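Local coordinates for 26.7 kDa salivary protein (Phlebotomus duboscqi, PDB 6MT7) that binds and sequesters cysteinyl leukotrienes and a thromboxane A2 analogue, so modulating sand fly blood feeding and inhibiting thromboxane-dependent platelet aggregation induced by low collagen concentrations, at residues R3-A8 and I68-N73; T11-R16 and W50-L55; T138-F143 and N226-Y231. All coordinates share one frame; numbering follows the deposited sequence.

Interaction 1: R3-A8 and I68-N73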
loop_
_atom_site.group_PDB
_atom_site.type_symbol
_atom_site.label_atom_id
_atom_site.label_comp_id
_atom_site.label_asym_id
_atom_site.label_seq_id
_atom_site.Cartn_x
_atom_site.Cartn_y
_atom_site.Cartn_z
ATOM N N ARG A 3 10.832 -2.127 -1.057
ATOM C CA ARG A 3 11.874 -1.527 -0.244
ATOM C C ARG A 3 11.393 -1.308 1.185
ATOM O O ARG A 3 10.217 -1.034 1.437
ATOM C CB ARG A 3 12.335 -0.205 -0.853
ATOM C CG ARG A 3 13.002 -0.421 -2.195
ATOM C CD ARG A 3 13.415 0.871 -2.846
ATOM N NE ARG A 3 13.853 0.649 -4.221
ATOM C CZ ARG A 3 14.154 1.627 -5.065
ATOM N NH1 ARG A 3 14.063 2.890 -4.667
ATOM N NH2 ARG A 3 14.537 1.343 -6.302
ATOM N N TYR A 4 12.322 -1.456 2.119
ATOM C CA TYR A 4 12.055 -1.363 3.544
ATOM C C TYR A 4 13.101 -0.452 4.170
ATOM O O TYR A 4 14.245 -0.407 3.707
ATOM C CB TYR A 4 12.078 -2.755 4.204
ATOM C CG TYR A 4 11.112 -3.734 3.554
ATOM C CD1 TYR A 4 9.768 -3.775 3.936
ATOM C CD2 TYR A 4 11.530 -4.590 2.538
ATOM C CE1 TYR A 4 8.881 -4.649 3.340
ATOM C CE2 TYR A 4 10.650 -5.470 1.932
ATOM C CZ TYR A 4 9.325 -5.495 2.336
ATOM O OH TYR A 4 8.449 -6.367 1.732
ATOM N N PRO A 5 12.724 0.332 5.182
ATOM C CA PRO A 5 11.375 0.418 5.763
ATOM C C PRO A 5 10.381 1.144 4.862
ATOM O O PRO A 5 10.760 1.718 3.839
ATOM C CB PRO A 5 11.602 1.213 7.048
ATOM C CG PRO A 5 12.771 2.111 6.715
ATOM C CD PRO A 5 13.664 1.270 5.822
ATOM N N ARG A 6 9.115 1.105 5.259
ATOM C CA ARG A 6 8.059 1.795 4.527
ATOM C C ARG A 6 7.987 3.246 4.973
ATOM O O ARG A 6 8.104 3.548 6.164
ATOM C CB ARG A 6 6.717 1.101 4.765
ATOM C CG ARG A 6 6.745 -0.410 4.546
ATOM C CD ARG A 6 7.193 -0.796 3.138
ATOM N NE ARG A 6 6.246 -0.340 2.116
ATOM C CZ ARG A 6 6.566 -0.161 0.838
ATOM N NH1 ARG A 6 7.814 -0.383 0.421
ATOM N NH2 ARG A 6 5.637 0.240 -0.035
ATOM N N ASN A 7 7.807 4.156 4.012
ATOM C CA ASN A 7 7.783 5.566 4.359
ATOM C C ASN A 7 6.341 6.003 4.627
ATOM O O ASN A 7 5.402 5.215 4.519
ATOM C CB ASN A 7 8.497 6.399 3.274
ATOM C CG ASN A 7 7.751 6.438 1.950
ATOM O OD1 ASN A 7 6.526 6.474 1.910
ATOM N ND2 ASN A 7 8.503 6.454 0.849
ATOM N N ALA A 8 6.155 7.277 4.991
ATOM C CA ALA A 8 4.833 7.725 5.433
ATOM C C ALA A 8 3.823 7.787 4.291
ATOM O O ALA A 8 2.610 7.707 4.530
ATOM C CB ALA A 8 4.936 9.096 6.105
ATOM N N ILE A 68 9.023 -6.308 9.759
ATOM C CA ILE A 68 8.299 -5.621 10.825
ATOM C C ILE A 68 9.282 -5.108 11.870
ATOM O O ILE A 68 9.213 -3.951 12.302
ATOM C CB ILE A 68 7.246 -6.558 11.449
ATOM C CG1 ILE A 68 6.142 -6.877 10.441
ATOM C CG2 ILE A 68 6.644 -5.928 12.711
ATOM C CD1 ILE A 68 5.236 -8.042 10.860
HETATM N N MSE A 69 10.232 -5.955 12.261
HETATM C CA MSE A 69 11.248 -5.575 13.228
HETATM C C MSE A 69 12.117 -4.450 12.672
HETATM O O MSE A 69 12.489 -3.516 13.391
HETATM C CB MSE A 69 12.079 -6.805 13.587
HETATM C CG MSE A 69 11.298 -7.669 14.544
HETATM SE SE MSE A 69 12.265 -9.245 15.112
HETATM C CE MSE A 69 12.566 -9.971 13.355
ATOM N N GLU A 70 12.417 -4.536 11.374
ATOM C CA GLU A 70 13.184 -3.481 10.717
ATOM C C GLU A 70 12.448 -2.146 10.761
ATOM O O GLU A 70 13.071 -1.090 10.941
ATOM C CB GLU A 70 13.480 -3.876 9.275
ATOM C CG GLU A 70 14.202 -2.799 8.496
ATOM C CD GLU A 70 14.593 -3.242 7.094
ATOM O OE1 GLU A 70 14.364 -4.428 6.752
ATOM O OE2 GLU A 70 15.135 -2.394 6.344
ATOM N N GLN A 71 11.121 -2.169 10.615
ATOM C CA GLN A 71 10.375 -0.923 10.719
ATOM C C GLN A 71 10.575 -0.293 12.089
ATOM O O GLN A 71 10.835 0.909 12.200
ATOM C CB GLN A 71 8.886 -1.150 10.449
ATOM C CG GLN A 71 8.104 0.165 10.308
ATOM C CD GLN A 71 8.262 0.766 8.914
ATOM O OE1 GLN A 71 8.653 0.077 7.976
ATOM N NE2 GLN A 71 7.958 2.043 8.777
ATOM N N PHE A 72 10.455 -1.093 13.151
ATOM C CA PHE A 72 10.656 -0.556 14.492
ATOM C C PHE A 72 12.073 -0.029 14.655
ATOM O O PHE A 72 12.284 1.094 15.129
ATOM C CB PHE A 72 10.369 -1.632 15.535
ATOM C CG PHE A 72 8.916 -1.832 15.814
ATOM C CD1 PHE A 72 8.295 -1.138 16.839
ATOM C CD2 PHE A 72 8.176 -2.729 15.072
ATOM C CE1 PHE A 72 6.951 -1.338 17.111
ATOM C CE2 PHE A 72 6.829 -2.922 15.332
ATOM C CZ PHE A 72 6.221 -2.228 16.352
ATOM N N ASN A 73 13.065 -0.823 14.252
ATOM C CA ASN A 73 14.450 -0.402 14.434
ATOM C C ASN A 73 14.749 0.880 13.668
ATOM O O ASN A 73 15.417 1.783 14.190
ATOM C CB ASN A 73 15.402 -1.518 14.000
ATOM C CG ASN A 73 15.418 -2.678 14.977
ATOM O OD1 ASN A 73 15.173 -2.503 16.171
ATOM N ND2 ASN A 73 15.709 -3.869 14.474
#

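Interaction 2: T11-R16 and W50-L55. With TRT (fragment of triton X-100), chain C.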
loop_
_atom_site.group_PDB
_atom_site.type_symbol
_atom_site.label_atom_id
_atom_site.label_comp_id
_atom_site.label_asym_id
_atom_site.label_seq_id
_atom_site.Cartn_x
_atom_site.Cartn_y
_atom_site.Cartn_z
ATOM N N THR A 11 2.877 3.951 3.827
ATOM C CA THR A 11 1.955 3.452 4.840
ATOM C C THR A 11 0.584 4.082 4.660
ATOM O O THR A 11 -0.434 3.388 4.737
ATOM C CB THR A 11 2.489 3.714 6.255
ATOM O OG1 THR A 11 2.620 5.122 6.467
ATOM C CG2 THR A 11 3.861 3.042 6.452
ATOM N N PHE A 12 0.542 5.393 4.395
ATOM C CA PHE A 12 -0.734 6.063 4.150
ATOM C C PHE A 12 -1.489 5.402 3.000
ATOM O O PHE A 12 -2.697 5.138 3.099
ATOM C CB PHE A 12 -0.476 7.541 3.847
ATOM C CG PHE A 12 -1.707 8.396 3.829
ATOM C CD1 PHE A 12 -2.608 8.376 4.876
ATOM C CD2 PHE A 12 -1.944 9.252 2.756
ATOM C CE1 PHE A 12 -3.742 9.192 4.846
ATOM C CE2 PHE A 12 -3.058 10.063 2.726
ATOM C CZ PHE A 12 -3.959 10.034 3.771
ATOM N N TRP A 13 -0.784 5.121 1.893
ATOM C CA TRP A 13 -1.429 4.487 0.748
ATOM C C TRP A 13 -2.020 3.135 1.123
ATOM O O TRP A 13 -3.134 2.801 0.702
ATOM C CB TRP A 13 -0.448 4.328 -0.420
ATOM C CG TRP A 13 -1.080 3.603 -1.567
ATOM C CD1 TRP A 13 -1.907 4.128 -2.520
ATOM C CD2 TRP A 13 -0.972 2.200 -1.857
ATOM N NE1 TRP A 13 -2.319 3.139 -3.388
ATOM C CE2 TRP A 13 -1.758 1.949 -3.001
ATOM C CE3 TRP A 13 -0.288 1.137 -1.256
ATOM C CZ2 TRP A 13 -1.875 0.683 -3.556
ATOM C CZ3 TRP A 13 -0.400 -0.120 -1.816
ATOM C CH2 TRP A 13 -1.193 -0.335 -2.954
ATOM N N ALA A 14 -1.302 2.350 1.932
ATOM C CA ALA A 14 -1.812 1.039 2.335
ATOM C C ALA A 14 -3.094 1.169 3.155
ATOM O O ALA A 14 -4.087 0.477 2.885
ATOM C CB ALA A 14 -0.740 0.276 3.122
ATOM N N PHE A 15 -3.098 2.049 4.165
ATOM C CA PHE A 15 -4.313 2.240 4.959
ATOM C C PHE A 15 -5.474 2.697 4.084
ATOM O O PHE A 15 -6.581 2.147 4.141
ATOM C CB PHE A 15 -4.084 3.275 6.061
ATOM C CG PHE A 15 -3.124 2.846 7.123
ATOM C CD1 PHE A 15 -3.352 1.702 7.883
ATOM C CD2 PHE A 15 -2.003 3.618 7.390
ATOM C CE1 PHE A 15 -2.458 1.329 8.884
ATOM C CE2 PHE A 15 -1.112 3.251 8.385
ATOM C CZ PHE A 15 -1.331 2.111 9.126
ATOM N N ARG A 16 -5.243 3.721 3.273
ATOM C CA ARG A 16 -6.346 4.325 2.537
ATOM C C ARG A 16 -6.882 3.384 1.467
ATOM O O ARG A 16 -8.102 3.266 1.290
ATOM C CB ARG A 16 -5.886 5.644 1.922
ATOM C CG ARG A 16 -5.522 6.715 2.961
ATOM C CD ARG A 16 -6.776 7.350 3.589
ATOM N NE ARG A 16 -7.613 7.997 2.579
ATOM C CZ ARG A 16 -8.919 7.773 2.439
ATOM N NH1 ARG A 16 -9.538 6.926 3.251
ATOM N NH2 ARG A 16 -9.610 8.397 1.487
ATOM N N TRP A 50 -1.719 -5.456 6.040
ATOM C CA TRP A 50 -0.448 -6.186 6.108
ATOM C C TRP A 50 0.092 -6.445 4.710
ATOM O O TRP A 50 1.284 -6.240 4.441
ATOM C CB TRP A 50 -0.616 -7.521 6.833
ATOM C CG TRP A 50 -0.692 -7.493 8.323
ATOM C CD1 TRP A 50 -1.726 -7.953 9.089
ATOM C CD2 TRP A 50 0.319 -7.048 9.242
ATOM N NE1 TRP A 50 -1.434 -7.804 10.421
ATOM C CE2 TRP A 50 -0.183 -7.254 10.544
ATOM C CE3 TRP A 50 1.597 -6.495 9.090
ATOM C CZ2 TRP A 50 0.545 -6.917 11.692
ATOM C CZ3 TRP A 50 2.315 -6.155 10.234
ATOM C CH2 TRP A 50 1.785 -6.374 11.516
ATOM N N LEU A 51 -0.783 -6.874 3.798
ATOM C CA LEU A 51 -0.370 -7.162 2.428
ATOM C C LEU A 51 0.101 -5.895 1.721
ATOM O O LEU A 51 1.155 -5.884 1.071
ATOM C CB LEU A 51 -1.534 -7.799 1.661
ATOM C CG LEU A 51 -1.381 -8.016 0.151
ATOM C CD1 LEU A 51 -0.319 -9.052 -0.140
ATOM C CD2 LEU A 51 -2.731 -8.430 -0.467
ATOM N N HIS A 52 -0.675 -4.815 1.832
ATOM C CA HIS A 52 -0.364 -3.607 1.080
ATOM C C HIS A 52 0.803 -2.825 1.666
ATOM O O HIS A 52 1.358 -1.954 0.977
ATOM C CB HIS A 52 -1.616 -2.731 0.972
ATOM C CG HIS A 52 -2.592 -3.234 -0.047
ATOM N ND1 HIS A 52 -3.270 -4.423 0.103
ATOM C CD2 HIS A 52 -2.964 -2.736 -1.253
ATOM C CE1 HIS A 52 -4.033 -4.631 -0.956
ATOM N NE2 HIS A 52 -3.870 -3.617 -1.790
ATOM N N LEU A 53 1.192 -3.115 2.914
ATOM C CA LEU A 53 2.432 -2.592 3.474
ATOM C C LEU A 53 3.662 -3.356 3.005
ATOM O O LEU A 53 4.783 -2.919 3.288
ATOM C CB LEU A 53 2.387 -2.637 5.003
ATOM C CG LEU A 53 1.469 -1.628 5.703
ATOM C CD1 LEU A 53 1.299 -1.982 7.171
ATOM C CD2 LEU A 53 2.025 -0.218 5.550
ATOM N N GLY A 54 3.486 -4.485 2.324
ATOM C CA GLY A 54 4.617 -5.318 1.961
ATOM C C GLY A 54 5.076 -6.252 3.050
ATOM O O GLY A 54 6.213 -6.743 3.002
ATOM N N LEU A 55 4.211 -6.547 4.022
ATOM C CA LEU A 55 4.617 -7.293 5.207
ATOM C C LEU A 55 3.947 -8.659 5.308
ATOM O O LEU A 55 4.039 -9.309 6.353
ATOM C CB LEU A 55 4.330 -6.453 6.452
ATOM C CG LEU A 55 5.137 -5.157 6.449
ATOM C CD1 LEU A 55 4.723 -4.291 7.629
ATOM C CD2 LEU A 55 6.644 -5.482 6.503
HETATM C C25 TRT C . -9.336 9.957 6.533
HETATM O O24 TRT C . -8.089 9.320 6.789
HETATM C C23 TRT C . -8.179 8.250 7.731
HETATM C C22 TRT C . -6.893 7.443 7.619
HETATM O O21 TRT C . -6.771 6.461 8.649
HETATM C C20 TRT C . -5.511 5.816 8.504
HETATM C C19 TRT C . -5.273 4.896 9.687
HETATM O O18 TRT C . -5.860 3.627 9.416
HETATM C C17 TRT C . -6.607 3.199 10.536
HETATM C C16 TRT C . -5.879 2.087 11.265
HETATM O O15 TRT C . -6.089 0.828 10.615
HETATM C C12 TRT C . -5.204 -0.207 10.857
HETATM C C13 TRT C . -4.483 -0.256 12.045
HETATM C C14 TRT C . -3.586 -1.302 12.288
HETATM C C11 TRT C . -5.024 -1.207 9.909
HETATM C C10 TRT C . -4.135 -2.250 10.151
HETATM C C9 TRT C . -3.409 -2.308 11.334
HETATM C C6 TRT C . -2.452 -3.444 11.552
HETATM C C8 TRT C . -3.153 -4.417 12.493
HETATM C C7 TRT C . -2.213 -4.173 10.234
HETATM C C5 TRT C . -1.159 -2.947 12.238
HETATM C C1 TRT C . -0.078 -2.115 11.510
HETATM C C2 TRT C . -0.594 -1.015 10.589
HETATM C C4 TRT C . 0.766 -1.446 12.587
HETATM C C3 TRT C . 0.896 -2.964 10.706
#

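Interaction 3: T138-F143 and N226-Y231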
loop_
_atom_site.group_PDB
_atom_site.type_symbol
_atom_site.label_atom_id
_atom_site.label_comp_id
_atom_site.label_asym_id
_atom_site.label_seq_id
_atom_site.Cartn_x
_atom_site.Cartn_y
_atom_site.Cartn_z
ATOM N N THR A 138 -2.581 16.768 -2.898
ATOM C CA THR A 138 -2.214 16.989 -4.289
ATOM C C THR A 138 -2.540 15.749 -5.113
ATOM O O THR A 138 -2.270 14.623 -4.683
ATOM C CB THR A 138 -0.725 17.320 -4.402
ATOM O OG1 THR A 138 -0.472 18.574 -3.750
ATOM C CG2 THR A 138 -0.286 17.418 -5.862
ATOM N N LYS A 139 -3.119 15.962 -6.294
ATOM C CA LYS A 139 -3.446 14.849 -7.175
ATOM C C LYS A 139 -2.190 14.272 -7.817
ATOM O O LYS A 139 -1.214 14.977 -8.083
ATOM C CB LYS A 139 -4.418 15.290 -8.269
ATOM C CG LYS A 139 -5.801 15.635 -7.758
ATOM C CD LYS A 139 -6.862 15.467 -8.840
ATOM C CE LYS A 139 -6.567 16.325 -10.051
ATOM N NZ LYS A 139 -7.700 16.295 -11.024
ATOM N N ILE A 140 -2.237 12.962 -8.080
ATOM C CA ILE A 140 -1.146 12.293 -8.783
ATOM C C ILE A 140 -0.852 12.990 -10.107
ATOM O O ILE A 140 0.308 13.256 -10.439
ATOM C CB ILE A 140 -1.490 10.806 -8.993
ATOM C CG1 ILE A 140 -1.373 10.068 -7.656
ATOM C CG2 ILE A 140 -0.581 10.197 -10.054
ATOM C CD1 ILE A 140 -1.983 8.687 -7.646
ATOM N N SER A 141 -1.896 13.305 -10.879
ATOM C CA SER A 141 -1.654 13.928 -12.181
ATOM C C SER A 141 -0.921 15.253 -12.019
ATOM O O SER A 141 0.042 15.530 -12.743
ATOM C CB SER A 141 -2.964 14.153 -12.946
ATOM O OG SER A 141 -3.936 14.838 -12.177
ATOM N N ASP A 142 -1.344 16.073 -11.058
ATOM C CA ASP A 142 -0.720 17.382 -10.889
ATOM C C ASP A 142 0.719 17.255 -10.405
ATOM O O ASP A 142 1.597 18.006 -10.851
ATOM C CB ASP A 142 -1.560 18.232 -9.934
ATOM C CG ASP A 142 -2.893 18.627 -10.542
ATOM O OD1 ASP A 142 -2.916 18.929 -11.756
ATOM O OD2 ASP A 142 -3.918 18.626 -9.824
ATOM N N PHE A 143 0.992 16.292 -9.519
ATOM C CA PHE A 143 2.352 16.112 -9.025
ATOM C C PHE A 143 3.254 15.531 -10.105
ATOM O O PHE A 143 4.392 15.982 -10.293
ATOM C CB PHE A 143 2.359 15.202 -7.794
ATOM C CG PHE A 143 3.738 14.939 -7.248
ATOM C CD1 PHE A 143 4.373 15.887 -6.451
ATOM C CD2 PHE A 143 4.406 13.762 -7.541
ATOM C CE1 PHE A 143 5.647 15.662 -5.950
ATOM C CE2 PHE A 143 5.684 13.525 -7.045
ATOM C CZ PHE A 143 6.304 14.479 -6.244
ATOM N N ASN A 226 -8.628 10.946 -9.186
ATOM C CA ASN A 226 -9.609 11.728 -8.440
ATOM C C ASN A 226 -9.562 11.415 -6.947
ATOM O O ASN A 226 -9.747 12.316 -6.115
ATOM C CB ASN A 226 -10.993 11.466 -9.035
ATOM C CG ASN A 226 -12.121 12.018 -8.195
ATOM O OD1 ASN A 226 -12.585 11.372 -7.251
ATOM N ND2 ASN A 226 -12.595 13.206 -8.555
ATOM N N GLN A 227 -9.272 10.162 -6.586
ATOM C CA GLN A 227 -9.124 9.776 -5.186
ATOM C C GLN A 227 -7.776 10.148 -4.598
ATOM O O GLN A 227 -7.620 10.072 -3.374
ATOM C CB GLN A 227 -9.301 8.267 -5.020
ATOM C CG GLN A 227 -10.688 7.760 -5.313
ATOM C CD GLN A 227 -10.749 6.252 -5.326
ATOM O OE1 GLN A 227 -9.716 5.568 -5.278
ATOM N NE2 GLN A 227 -11.957 5.717 -5.394
ATOM N N SER A 228 -6.807 10.535 -5.425
ATOM C CA SER A 228 -5.411 10.572 -4.995
ATOM C C SER A 228 -4.985 11.703 -4.057
ATOM O O SER A 228 -3.917 11.578 -3.447
ATOM C CB SER A 228 -4.493 10.580 -6.227
ATOM O OG SER A 228 -4.508 11.819 -6.934
ATOM N N PRO A 229 -5.720 12.820 -3.909
ATOM C CA PRO A 229 -5.227 13.836 -2.963
ATOM C C PRO A 229 -4.972 13.280 -1.569
ATOM O O PRO A 229 -3.957 13.624 -0.953
ATOM C CB PRO A 229 -6.335 14.893 -2.981
ATOM C CG PRO A 229 -6.881 14.801 -4.357
ATOM C CD PRO A 229 -6.910 13.318 -4.632
ATOM N N THR A 230 -5.853 12.408 -1.061
ATOM C CA THR A 230 -5.597 11.665 0.170
ATOM C C THR A 230 -5.691 10.158 -0.047
ATOM O O THR A 230 -5.886 9.413 0.918
ATOM C CB THR A 230 -6.565 12.083 1.280
ATOM O OG1 THR A 230 -7.904 11.745 0.894
ATOM C CG2 THR A 230 -6.463 13.577 1.552
ATOM N N TYR A 231 -5.543 9.707 -1.289
ATOM C CA TYR A 231 -5.747 8.311 -1.682
ATOM C C TYR A 231 -7.168 7.846 -1.330
ATOM O O TYR A 231 -7.529 6.696 -1.605
ATOM C CB TYR A 231 -4.722 7.384 -1.030
ATOM C CG TYR A 231 -3.301 7.620 -1.475
ATOM C CD1 TYR A 231 -2.975 7.696 -2.829
ATOM C CD2 TYR A 231 -2.281 7.746 -0.543
ATOM C CE1 TYR A 231 -1.674 7.918 -3.243
ATOM C CE2 TYR A 231 -0.977 7.962 -0.938
ATOM C CZ TYR A 231 -0.675 8.047 -2.285
ATOM O OH TYR A 231 0.625 8.260 -2.677
#

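Interaction 1: R3-A8 and I68-N73
Gln71, on helix 65-74, pairs its amide with the backbone N and O of Arg6, tying the N-terminal segment to a helix of the odorant-binding-protein fold. Gln71 OE1 accepts the Arg6 N-H on a lone pair at 2.9 Å, while Gln71 NE2 donates to Arg6 O at 3.0 Å along a nearly straight N-H...O line (174°). That carbonyl oxygen lies in the amide plane, so the paired bonds fix the flip of the amide. CG stands anti to the backbone N (chi1 -170°), and a bend at chi2 (81°) swings the amide across to the loop, roughly at a right angle to the Arg6 side chain. NE2 has a second acceptor, Ala115 O.

Pro5, which follows a cis peptide bond, sets its CB against Gln71 OE1 at 3.3 Å. Glu70 reaches out straight, its carboxylate alongside Tyr4, with Glu70 OE1 and OE2 both near Tyr4 CB; its salt bridge is to Arg67, and the Tyr4 hydroxyl is bonded to Gly54 O. The Arg6 chain, bent twice, curls back along its own segment, where Arg6 NH1 meets Arg3 O at 2.7 Å, the oxygen lying in the guanidinium plane.

Interaction 2: T11-R16 and W50-L55
Ala14 and His52 bring the two backbones together, with their CA atoms 5.0 Å apart. Residues 11-16 are helical throughout, whereas 50-55 carry the end of helix 40-52: Gly54, with positive phi, leaves the helical path in a Schellman motif, with Gly54 N bonded to Leu51 O and Leu55 N to Trp50 O. No hydrogen bond joins the segments, and the contact is close packing in the interior of the odorant-binding-protein domain.

At the closest approach Ala14 CB meets both His52 CB and, at 3.7 Å, Leu53 CD2. Leu53 CD2 also lies 3.7 Å from Thr11 CA. The other branch of Leu53, CD1, turns to the bound Triton fragment, 3.7 Å from TRT C3, so one side chain serves both the helix packing and the pocket wall. Trp13, with CG anti to its own N (chi1 176°), extends its six-membered ring to His52. There Trp13 CH2 comes within 3.4 Å of His52 CD2, at the edge of the imidazole; the rings meet obliquely, their planes 40° apart. His52 ND1 is bonded to Cys48 O. Phe15 and Trp50 turn to the ligand: TRT C19 lies over one face of the phenylalanine, and TRT C7 sits 3.6 Å above the Trp50 indole plane.

Around this pair, Phe15 also packs on Tyr45 and Val49 of helix 40-52, Trp50 and Leu55 rest on Ile68 of helix 65-74, and Leu55 is hydrogen-bonded through its backbone to Arg64, just beyond strand 62-63.

Interaction 3: T138-F143 and N226-Y231
Ser228 and Ile140 form the one hydrogen bond between these segments, in which Ile140 N donates to Ser228 OG at 2.8 Å with an N-H...O angle of 165°. The hydroxyl lies between the backbone N and the carbonyl carbon of its own residue (chi1 72°), a rotation that presents it to the first turn of helix 140-144. OG is also hydrogen-bonded to Asp225 O, its strongest polar partner, and so links the start of helix 140-144 to helix 220-227. A weaker polar contact runs in the other direction: Pro229 CA points its hydrogen at Thr138 O, 3.5 Å away, with an angle of 166° at the hydrogen. Thr138 O and Ser228 O, 3.7 Å apart, both accept bonds from the Lys134 ammonium, which would offset the closeness of the two carbonyl oxygens.

The segments join the start of one helix to the end of helix 220-227 and the C-terminal tail, in the second of the two odorant-binding-protein-like domains expected of a long-form D7 protein.

Apolar contacts centre on Ile140. Ile140 CD1 presses on Ser228 CB at 3.4 Å, tighter than usual for two carbons, and Ile140 CG1 lies 3.5 Å from Ser228 CB. Ile140 CD1 also approaches the edge of the Tyr231 ring, 4.5 Å from Tyr231 CE1. Lys139, at the N-cap position, runs beside the Pro229 ring, Lys139 CG 3.7 Å from Pro229 CG.

Beyond the pair, the Tyr231 hydroxyl is bonded to Asp9 and Arg166, and its ring makes a cation-pi contact with Lys134.

In the fold
In these three contacts the chemistry differs with depth. Interaction 2 is wholly buried near the chain's centre and relies on packing, sharing residues with the ligand pocket; interactions 1 and 3 are partly buried, lie further out, and use side-chain hydrogen bonds to backbone atoms. Interaction 2 is nested within the loop closed by interaction 1, whose segment 3-8 leads into helix 8-21, and the two touch at several points, among them Ile68 CD1 on Trp50 CZ3 at 3.5 Å. Interaction 3 comes later in series and reaches helix 8-21 from the far end of the chain: Arg16 NE probably bonds to Thr230 O. Interactions 1 and 3 do not touch, their nearest atoms being about 7 Å apart.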